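PDB 4P1L: solute-binding protein Csal_2479 from Chromohalobacter salexigens, which binds D-glucuronate in the periplasm and probably hands it to a tripartite ATP-independent (TRAP) permease for transport into the cell. Local coordinates for residues A[169-172]-A[173-176]; A[176-179]-A[180-183]; A[86-89]-A[90-93]; A[186-189]-A[190-194]. One frame throughout, in Å; residues are numbered along the deposited sequence.

Interaction 1 (A[169-172]-A[173-176]). With BDP (beta-D-glucopyranuronic acid), chain C.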
loop_
_atom_site.group_PDB
_atom_site.type_symbol
_atom_site.label_atom_id
_atom_site.label_comp_id
_atom_site.label_asym_id
_atom_site.label_seq_id
_atom_site.Cartn_x
_atom_site.Cartn_y
_atom_site.Cartn_z
HETATM N N MSE A 169 -8.506 2.690 4.908
HETATM C CA MSE A 169 -7.558 3.783 4.937
HETATM C C MSE A 169 -8.298 5.048 4.496
HETATM O O MSE A 169 -9.448 4.974 4.029
HETATM C CB MSE A 169 -6.394 3.480 3.994
HETATM C CG MSE A 169 -5.541 2.315 4.463
HETATM SE SE MSE A 169 -3.904 2.067 3.416
HETATM C CE MSE A 169 -4.726 1.500 1.761
ATOM N N ASN A 170 -7.638 6.192 4.614
ATOM C CA ASN A 170 -8.320 7.466 4.355
ATOM C C ASN A 170 -8.229 7.872 2.894
ATOM O O ASN A 170 -7.424 8.719 2.512
ATOM C CB ASN A 170 -7.829 8.601 5.278
ATOM C CG ASN A 170 -8.797 9.799 5.292
ATOM O OD1 ASN A 170 -10.006 9.648 5.046
ATOM N ND2 ASN A 170 -8.262 10.997 5.563
ATOM N N ASN A 171 -9.047 7.208 2.081
ATOM C CA ASN A 171 -9.263 7.553 0.698
ATOM C C ASN A 171 -10.753 7.283 0.446
ATOM O O ASN A 171 -11.259 6.196 0.720
ATOM C CB ASN A 171 -8.382 6.708 -0.198
ATOM C CG ASN A 171 -8.458 7.115 -1.649
ATOM O OD1 ASN A 171 -9.513 7.487 -2.167
ATOM N ND2 ASN A 171 -7.317 7.053 -2.320
ATOM N N ASP A 172 -11.462 8.296 -0.033
ATOM C CA ASP A 172 -12.911 8.199 -0.209
ATOM C C ASP A 172 -13.282 7.018 -1.117
ATOM O O ASP A 172 -14.371 6.458 -0.995
ATOM C CB ASP A 172 -13.478 9.480 -0.845
ATOM C CG ASP A 172 -13.463 10.678 0.092
ATOM O OD1 ASP A 172 -13.148 10.506 1.288
ATOM O OD2 ASP A 172 -13.792 11.788 -0.379
ATOM N N LEU A 173 -12.393 6.658 -2.037
ATOM C CA LEU A 173 -12.657 5.535 -2.929
ATOM C C LEU A 173 -12.937 4.249 -2.162
ATOM O O LEU A 173 -13.748 3.421 -2.614
ATOM C CB LEU A 173 -11.499 5.276 -3.902
ATOM C CG LEU A 173 -11.412 6.221 -5.095
ATOM C CD1 LEU A 173 -10.161 5.979 -5.928
ATOM C CD2 LEU A 173 -12.647 6.075 -5.983
ATOM N N TYR A 174 -12.259 4.074 -1.032
ATOM C CA TYR A 174 -12.437 2.871 -0.192
ATOM C C TYR A 174 -13.794 2.835 0.507
ATOM O O TYR A 174 -14.346 1.780 0.725
ATOM C CB TYR A 174 -11.319 2.737 0.856
ATOM C CG TYR A 174 -9.925 2.795 0.272
ATOM C CD1 TYR A 174 -9.668 2.316 -1.005
ATOM C CD2 TYR A 174 -8.877 3.358 0.990
ATOM C CE1 TYR A 174 -8.382 2.375 -1.556
ATOM C CE2 TYR A 174 -7.605 3.443 0.457
ATOM C CZ TYR A 174 -7.354 2.962 -0.813
ATOM O OH TYR A 174 -6.075 3.025 -1.333
ATOM N N VAL A 175 -14.310 3.992 0.905
ATOM C CA VAL A 175 -15.670 4.034 1.452
ATOM C C VAL A 175 -16.675 3.684 0.346
ATOM O O VAL A 175 -17.611 2.895 0.549
ATOM C CB VAL A 175 -15.960 5.408 2.067
ATOM C CG1 VAL A 175 -17.422 5.504 2.557
ATOM C CG2 VAL A 175 -14.978 5.695 3.180
ATOM N N GLN A 176 -16.478 4.263 -0.838
ATOM C CA GLN A 176 -17.328 3.936 -1.959
ATOM C C GLN A 176 -17.246 2.437 -2.237
ATOM O O GLN A 176 -18.272 1.784 -2.491
ATOM C CB GLN A 176 -16.959 4.770 -3.190
ATOM C CG GLN A 176 -18.091 4.966 -4.140
ATOM C CD GLN A 176 -17.698 5.794 -5.345
ATOM O OE1 GLN A 176 -16.525 6.176 -5.504
ATOM N NE2 GLN A 176 -18.669 6.046 -6.225
HETATM C C1 BDP C . -0.534 -1.877 4.725
HETATM C C2 BDP C . 0.392 -0.830 4.125
HETATM C C3 BDP C . 0.625 0.242 5.121
HETATM C C4 BDP C . -0.705 0.832 5.468
HETATM C C5 BDP C . -1.662 -0.254 6.028
HETATM C C6 BDP C . -3.051 0.289 6.358
HETATM O O2 BDP C . 1.610 -1.494 3.831
HETATM O O3 BDP C . 1.426 1.323 4.408
HETATM O O4 BDP C . -0.549 1.882 6.438
HETATM O O5 BDP C . -1.788 -1.277 5.090
HETATM O O6A BDP C . -4.030 -0.506 6.178
HETATM O O1 BDP C . -0.797 -2.859 3.785
HETATM O O6B BDP C . -3.169 1.428 6.854
#
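Tyr174 N donates to Asn171 O over 2.9 Å as the first turn of helix 172-181 closes. The side chain of Asn171 performs the classical N-cap. With CG anti to the backbone N (chi1 -174°), Asn171 OD1 swings forward alongside Leu173 and accepts from Leu173 N at 3.0 Å, with an N-H...O angle of 158°. Regular helical bonding then takes over from Asp172 O to Gln176 N, also 3.0 Å.

The cap residue has a second, apolar task. Asn171 CB lies over one face of the Tyr174 ring, 3.8 Å from the centroid, a CH-pi contact, while Met169 O meets the edge of the same ring. Selenomethionine Met169 bends at chi3 (-68°) to bring CE 3.7 Å from Tyr174 OH, and Met169 SE comes 3.5 Å from C6 of the bound glucuronate. The hydroxyl of Tyr174 is hydrogen-bonded to Ser103, and Asn171 ND2 bonds to Asn100 and Gly90.

Helix start and sugar pocket thus share one seam: capping gives Leu173 N, which no earlier helical carbonyl serves, an acceptor, and the Met169 chain forms a nonpolar wall at the carboxylate end of a sugar that Arg146 and Arg167 hydrogen-bond.

Interaction 2 (A[176-179]-A[180-183])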
loop_
_atom_site.group_PDB
_atom_site.type_symbol
_atom_site.label_atom_id
_atom_site.label_comp_id
_atom_site.label_asym_id
_atom_site.label_seq_id
_atom_site.Cartn_x
_atom_site.Cartn_y
_atom_site.Cartn_z
ATOM N N GLN A 176 -16.478 4.263 -0.838
ATOM C CA GLN A 176 -17.328 3.936 -1.959
ATOM C C GLN A 176 -17.246 2.437 -2.237
ATOM O O GLN A 176 -18.272 1.784 -2.491
ATOM C CB GLN A 176 -16.959 4.770 -3.190
ATOM C CG GLN A 176 -18.091 4.966 -4.140
ATOM C CD GLN A 176 -17.698 5.794 -5.345
ATOM O OE1 GLN A 176 -16.525 6.176 -5.504
ATOM N NE2 GLN A 176 -18.669 6.046 -6.225
HETATM N N MSE A 177 -16.042 1.889 -2.186
HETATM C CA MSE A 177 -15.846 0.450 -2.415
HETATM C C MSE A 177 -16.660 -0.427 -1.444
HETATM O O MSE A 177 -17.429 -1.294 -1.882
HETATM C CB MSE A 177 -14.362 0.100 -2.299
HETATM C CG MSE A 177 -14.057 -1.377 -2.403
HETATM SE SE MSE A 177 -12.172 -1.750 -2.094
HETATM C CE MSE A 177 -12.261 -1.654 -0.120
ATOM N N ILE A 178 -16.512 -0.189 -0.140
ATOM C CA ILE A 178 -17.270 -0.937 0.848
ATOM C C ILE A 178 -18.792 -0.729 0.678
ATOM O O ILE A 178 -19.588 -1.679 0.781
ATOM C CB ILE A 178 -16.864 -0.554 2.269
ATOM C CG1 ILE A 178 -15.395 -0.915 2.539
ATOM C CG2 ILE A 178 -17.783 -1.248 3.304
ATOM C CD1 ILE A 178 -15.082 -2.390 2.443
ATOM N N ASP A 179 -19.198 0.506 0.419
ATOM C CA ASP A 179 -20.596 0.811 0.268
ATOM C C ASP A 179 -21.211 0.076 -0.905
ATOM O O ASP A 179 -22.322 -0.427 -0.805
ATOM C CB ASP A 179 -20.821 2.324 0.076
ATOM C CG ASP A 179 -20.625 3.110 1.341
ATOM O OD1 ASP A 179 -20.202 2.532 2.372
ATOM O OD2 ASP A 179 -20.873 4.317 1.294
ATOM N N GLU A 180 -20.501 0.052 -2.026
ATOM C CA GLU A 180 -20.960 -0.686 -3.195
ATOM C C GLU A 180 -20.981 -2.203 -2.952
ATOM O O GLU A 180 -21.807 -2.909 -3.521
ATOM C CB GLU A 180 -20.076 -0.369 -4.397
ATOM C CG GLU A 180 -20.264 1.084 -4.931
ATOM C CD GLU A 180 -21.628 1.341 -5.554
ATOM O OE1 GLU A 180 -22.454 0.412 -5.626
ATOM O OE2 GLU A 180 -21.877 2.487 -5.977
HETATM N N MSE A 181 -20.068 -2.708 -2.132
HETATM C CA MSE A 181 -20.127 -4.120 -1.779
HETATM C C MSE A 181 -21.352 -4.436 -0.939
HETATM O O MSE A 181 -21.844 -5.555 -1.004
HETATM C CB MSE A 181 -18.895 -4.549 -1.017
HETATM C CG MSE A 181 -17.655 -4.595 -1.860
HETATM SE SE MSE A 181 -16.139 -5.194 -0.761
HETATM C CE MSE A 181 -14.752 -5.135 -2.115
ATOM N N GLY A 182 -21.830 -3.458 -0.165
ATOM C CA GLY A 182 -23.006 -3.616 0.687
ATOM C C GLY A 182 -22.857 -3.262 2.172
ATOM O O GLY A 182 -23.840 -3.253 2.941
ATOM N N GLY A 183 -21.642 -2.980 2.608
ATOM C CA GLY A 183 -21.410 -2.701 4.014
ATOM C C GLY A 183 -21.329 -1.216 4.309
ATOM O O GLY A 183 -21.850 -0.388 3.561
HETATM O O HOH W 1 -21.340 4.883 -5.335
HETATM O O HOH W 2 -23.955 -0.481 1.548
#
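Anti placement of CG on Met177 (chi1 175°) and an extended chain on Met181, with chi2 and chi3 both near 180°, let these two selenomethionines run alongside one another in the same direction, so that Met177 CG meets Met181 CE at 3.8 Å. They lie on the last turns of helix 172-181, the helix of a beta-alpha-beta crossover between the parallel strands 165-168 and 184-187, and a Schellman motif ends it. Met177 and Met181 both pack against His229 and Met300, while Ile178 faces Val166 and Val168 of the preceding strand.

Ordinary helical bonds run as far as Glu180 N to Gln176 O and Met181 N to Met177 O. Then Ile178 O is gripped twice: Gly182 N and Gly183 N each reach it over 3.0 Å, from opposite faces of its carbonyl plane. The motif is defined by a pair of bonds, the 6→1 bond from Gly183 N to Ile178 O and the 5→2 bond from Gly182 N to Asp179 O, the second being weak here. Gly182 is the C-prime residue, and its positive phi (127°) reverses the chain, a conformation in which a CB would be pressed against the preceding carbonyl oxygen. Gly183 then passes close beside the gamma branch of Ile178, with Gly183 C 3.7 Å from Ile178 CG2.

Two waters bridge this end of the helix. One accepts from Gln176 NE2 and donates to Glu180 OE2, linking two polar ends one turn apart. The second spans the reversal, donating 2.9 Å bonds to both Asp179 O and Gly183 O.

Interaction 3 (A[86-89]-A[90-93]); sequences NFNM and GPMG
Asn88 OD1 accepts from Gly90 N at 2.8 Å, a side-chain-to-backbone bond two residues forward that closes an Asx turn at the end of strand 84-88. The torsions explain it: CG stands anti to the backbone N (chi1 -171°), and the amide is rotated until its oxygen faces the next-but-one peptide, with the donor tilted 33° from the carbonyl plane. Asn88 OD1 also lies 3.4 Å from Pro91 CD, the proline crossing the asparagine at about a right angle. Asn88 belongs to the pocket and touches the sugar, and its ND2 donates to Glu234, which is hydrogen-bonded to the glucuronate. A leucine in place of Asn88 would probably leave Gly90 N without its acceptor and Glu234 OE2 without one of its donors, though Asn86 ND2 would still hold OE1.

Met92, a selenomethionine, folds twice, at chi2 and chi3, so that its methyl curls back to Phe87, with Met92 CE 3.6 Å from Phe87 CD2. Selenomethionine Met89, equally bent, places SE 4.1 Å from Met92 CG, and a weak bond from Met92 N to Met89 O spans the same step.

A type I beta turn follows directly, Gly93 N reaching Gly90 O at 3.0 Å. Asn88, at the C-terminal end of a sheet strand, faces the ligand and the chain then turns away, as is typical of periplasmic binding-protein folds.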
loop_
_atom_site.group_PDB
_atom_site.type_symbol
_atom_site.label_atom_id
_atom_site.label_comp_id
_atom_site.label_asym_id
_atom_site.label_seq_id
_atom_site.Cartn_x
_atom_site.Cartn_y
_atom_site.Cartn_z
ATOM N N ASN A 86 8.894 5.015 2.812
ATOM C CA ASN A 86 8.108 3.988 2.139
ATOM C C ASN A 86 6.649 4.346 2.388
ATOM O O ASN A 86 6.160 4.269 3.512
ATOM C CB ASN A 86 8.519 2.622 2.714
ATOM C CG ASN A 86 7.540 1.494 2.432
ATOM O OD1 ASN A 86 7.409 0.597 3.248
ATOM N ND2 ASN A 86 6.856 1.525 1.283
ATOM N N PHE A 87 5.970 4.814 1.339
ATOM C CA PHE A 87 4.559 5.111 1.441
ATOM C C PHE A 87 3.731 4.136 0.613
ATOM O O PHE A 87 4.083 3.840 -0.531
ATOM C CB PHE A 87 4.250 6.517 0.925
ATOM C CG PHE A 87 4.852 7.618 1.735
ATOM C CD1 PHE A 87 4.718 7.641 3.113
ATOM C CD2 PHE A 87 5.559 8.634 1.120
ATOM C CE1 PHE A 87 5.267 8.647 3.862
ATOM C CE2 PHE A 87 6.106 9.672 1.876
ATOM C CZ PHE A 87 5.952 9.663 3.258
ATOM N N ASN A 88 2.618 3.695 1.181
ATOM C CA ASN A 88 1.556 3.064 0.405
ATOM C C ASN A 88 0.866 4.117 -0.489
ATOM O O ASN A 88 0.627 5.271 -0.070
ATOM C CB ASN A 88 0.560 2.396 1.343
ATOM C CG ASN A 88 -0.459 1.537 0.611
ATOM O OD1 ASN A 88 -1.482 2.043 0.143
ATOM N ND2 ASN A 88 -0.196 0.246 0.520
HETATM N N MSE A 89 0.579 3.729 -1.727
HETATM C CA MSE A 89 -0.022 4.661 -2.690
HETATM C C MSE A 89 -1.475 4.989 -2.424
HETATM O O MSE A 89 -2.008 5.955 -2.984
HETATM C CB MSE A 89 0.133 4.147 -4.120
HETATM C CG MSE A 89 1.555 4.141 -4.629
HETATM SE SE MSE A 89 2.394 5.949 -4.739
HETATM C CE MSE A 89 1.878 6.335 -6.583
ATOM N N GLY A 90 -2.137 4.197 -1.578
ATOM C CA GLY A 90 -3.506 4.498 -1.173
ATOM C C GLY A 90 -3.687 5.874 -0.551
ATOM O O GLY A 90 -4.483 6.688 -1.044
ATOM N N PRO A 91 -2.977 6.140 0.560
ATOM C CA PRO A 91 -2.992 7.447 1.200
ATOM C C PRO A 91 -2.396 8.527 0.337
ATOM O O PRO A 91 -2.537 9.718 0.671
ATOM C CB PRO A 91 -2.124 7.254 2.440
ATOM C CG PRO A 91 -2.064 5.831 2.659
ATOM C CD PRO A 91 -2.216 5.163 1.359
HETATM N N MSE A 92 -1.722 8.146 -0.743
HETATM C CA MSE A 92 -1.161 9.143 -1.665
HETATM C C MSE A 92 -2.269 9.713 -2.574
HETATM O O MSE A 92 -2.131 10.808 -3.132
HETATM C CB MSE A 92 -0.043 8.520 -2.498
HETATM C CG MSE A 92 0.831 9.459 -3.321
HETATM SE SE MSE A 92 1.838 10.683 -2.177
HETATM C CE MSE A 92 2.923 9.361 -1.236
ATOM N N GLY A 93 -3.367 8.978 -2.717
ATOM C CA GLY A 93 -4.454 9.383 -3.609
ATOM C C GLY A 93 -5.021 10.759 -3.324
ATOM O O GLY A 93 -5.193 11.578 -4.238
#

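Interaction 4 (A[186-189]-A[190-194]); sequences TPMA and YGEVY. With BDP (beta-D-glucopyranuronic acid), chain C.
Tyr190 follows Ala189 at the exit from strand 184-187 and brings its CB 3.3 Å from O6B of the bound glucuronate. With CG anti to the backbone N (chi1 -176°), the ring is carried out against the sugar, one face turned to it. C5 of the ligand sits 3.8 Å above the Tyr190 ring plane, offset toward the rim, and Tyr190 CD1 comes 3.5 Å from the carboxylate carbon C6. Replacing this tyrosine by an alanine would probably strip the glucuronate of its aromatic platform and open a gap beside Asn207 and Arg167, both of which its side chain touches.

Gly191 carries the chain round the turn. At Glu192 the backbone folds back, Glu192 N donating to Ala189 O over 3.1 Å, an i to i+3 beta turn leading into helix 193-198. The Glu192 side chain, extended beyond CG, crosses selenomethionine Met188, whose CG lies 3.8 Å from Glu192 OE1. A water accepts from Ala189 N and donates to that same OE1, tying the carboxylate to the strand exit. Val193 N donates to Tyr190 O, and Val193 CG2 rests 3.6 Å from Ala189 O; its side chain packs on Arg167, whose NH2 is held by Met188 O.

The chemistry divides by side: outward, a water and a carboxylate mark the surface, whereas inward an aromatic face meets the sugar and a backbone carbonyl probably helps to position the arginine that binds it, consistent with a site shaped for an anionic monosaccharide.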
loop_
_atom_site.group_PDB
_atom_site.type_symbol
_atom_site.label_atom_id
_atom_site.label_comp_id
_atom_site.label_asym_id
_atom_site.label_seq_id
_atom_site.Cartn_x
_atom_site.Cartn_y
_atom_site.Cartn_z
ATOM N N THR A 186 -15.414 3.035 7.623
ATOM C CA THR A 186 -14.955 4.121 8.449
ATOM C C THR A 186 -13.440 4.233 8.323
ATOM O O THR A 186 -12.725 3.252 8.505
ATOM C CB THR A 186 -15.378 3.932 9.916
ATOM O OG1 THR A 186 -14.933 5.058 10.692
ATOM C CG2 THR A 186 -14.790 2.692 10.482
ATOM N N PRO A 187 -12.958 5.423 7.960
ATOM C CA PRO A 187 -11.527 5.670 7.783
ATOM C C PRO A 187 -10.859 5.768 9.137
ATOM O O PRO A 187 -11.421 6.380 10.046
ATOM C CB PRO A 187 -11.507 7.013 7.026
ATOM C CG PRO A 187 -12.746 7.698 7.460
ATOM C CD PRO A 187 -13.768 6.618 7.636
HETATM N N MSE A 188 -9.673 5.181 9.277
HETATM C CA MSE A 188 -8.991 5.148 10.572
HETATM C C MSE A 188 -7.496 4.859 10.395
HETATM O O MSE A 188 -7.112 4.081 9.518
HETATM C CB MSE A 188 -9.641 4.057 11.429
HETATM C CG MSE A 188 -9.136 3.951 12.819
HETATM SE SE MSE A 188 -9.987 2.413 13.752
HETATM C CE MSE A 188 -11.814 2.743 13.299
ATOM N N ALA A 189 -6.674 5.487 11.229
ATOM C CA ALA A 189 -5.229 5.201 11.313
ATOM C C ALA A 189 -4.983 3.727 11.564
ATOM O O ALA A 189 -5.637 3.113 12.386
ATOM C CB ALA A 189 -4.573 6.024 12.402
ATOM N N TYR A 190 -4.030 3.168 10.833
ATOM C CA TYR A 190 -3.666 1.747 10.934
ATOM C C TYR A 190 -3.439 1.296 12.393
ATOM O O TYR A 190 -3.912 0.221 12.799
ATOM C CB TYR A 190 -2.412 1.530 10.076
ATOM C CG TYR A 190 -1.897 0.120 9.942
ATOM C CD1 TYR A 190 -2.742 -0.938 9.608
ATOM C CD2 TYR A 190 -0.541 -0.157 10.112
ATOM C CE1 TYR A 190 -2.253 -2.220 9.486
ATOM C CE2 TYR A 190 -0.049 -1.435 9.978
ATOM C CZ TYR A 190 -0.912 -2.463 9.664
ATOM O OH TYR A 190 -0.439 -3.745 9.525
ATOM N N GLY A 191 -2.706 2.112 13.166
ATOM C CA GLY A 191 -2.329 1.788 14.529
ATOM C C GLY A 191 -3.489 1.619 15.488
ATOM O O GLY A 191 -3.358 0.975 16.527
ATOM N N GLU A 192 -4.636 2.173 15.123
ATOM C CA GLU A 192 -5.805 2.136 15.985
ATOM C C GLU A 192 -6.737 0.960 15.716
ATOM O O GLU A 192 -7.708 0.729 16.461
ATOM C CB GLU A 192 -6.575 3.436 15.825
ATOM C CG GLU A 192 -5.849 4.622 16.402
ATOM C CD GLU A 192 -6.542 5.925 16.114
ATOM O OE1 GLU A 192 -7.728 5.892 15.711
ATOM O OE2 GLU A 192 -5.893 6.981 16.302
ATOM N N VAL A 193 -6.445 0.207 14.665
ATOM C CA VAL A 193 -7.417 -0.779 14.182
ATOM C C VAL A 193 -7.570 -1.934 15.158
ATOM O O VAL A 193 -8.688 -2.399 15.393
ATOM C CB VAL A 193 -7.062 -1.304 12.789
ATOM C CG1 VAL A 193 -8.008 -2.440 12.363
ATOM C CG2 VAL A 193 -7.105 -0.173 11.793
ATOM N N TYR A 194 -6.451 -2.369 15.742
ATOM C CA TYR A 194 -6.464 -3.530 16.635
ATOM C C TYR A 194 -7.420 -3.339 17.796
ATOM O O TYR A 194 -8.299 -4.172 18.034
ATOM C CB TYR A 194 -5.071 -3.799 17.190
ATOM C CG TYR A 194 -5.048 -4.946 18.177
ATOM C CD1 TYR A 194 -5.085 -6.269 17.736
ATOM C CD2 TYR A 194 -4.999 -4.711 19.540
ATOM C CE1 TYR A 194 -5.059 -7.332 18.638
ATOM C CE2 TYR A 194 -4.977 -5.766 20.447
ATOM C CZ TYR A 194 -5.006 -7.066 19.991
ATOM O OH TYR A 194 -4.969 -8.105 20.881
HETATM C C1 BDP C . -0.534 -1.877 4.725
HETATM C C2 BDP C . 0.392 -0.830 4.125
HETATM C C3 BDP C . 0.625 0.242 5.121
HETATM C C4 BDP C . -0.705 0.832 5.468
HETATM C C5 BDP C . -1.662 -0.254 6.028
HETATM C C6 BDP C . -3.051 0.289 6.358
HETATM O O2 BDP C . 1.610 -1.494 3.831
HETATM O O3 BDP C . 1.426 1.323 4.408
HETATM O O4 BDP C . -0.549 1.882 6.438
HETATM O O5 BDP C . -1.788 -1.277 5.090
HETATM O O6A BDP C . -4.030 -0.506 6.178
HETATM O O1 BDP C . -0.797 -2.859 3.785
HETATM O O6B BDP C . -3.169 1.428 6.854
HETATM O O HOH W 3 -7.501 7.433 13.097
#

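In the fold
Burial separates the four contacts. Interaction 3 is the most enclosed, deep in the chain, and its chemistry is amide bonding and selenomethionine packing; interaction 4 lies at the surface; interactions 1 and 2 are partly buried. Interactions 2 and 4 both use water bridges. Interactions 1 and 2 share Gln176 and are the two ends of helix 172-181, one capped by a side chain, the other closed by glycines. Interaction 4 continues from strand 184-187, which follows that helix. Interactions 1, 3 and 4 each contribute a residue to the glucuronate pocket, and 1 and 3 touch directly where Met169 CE packs against Asn88 OD1; interaction 2 makes no contact with the sugar.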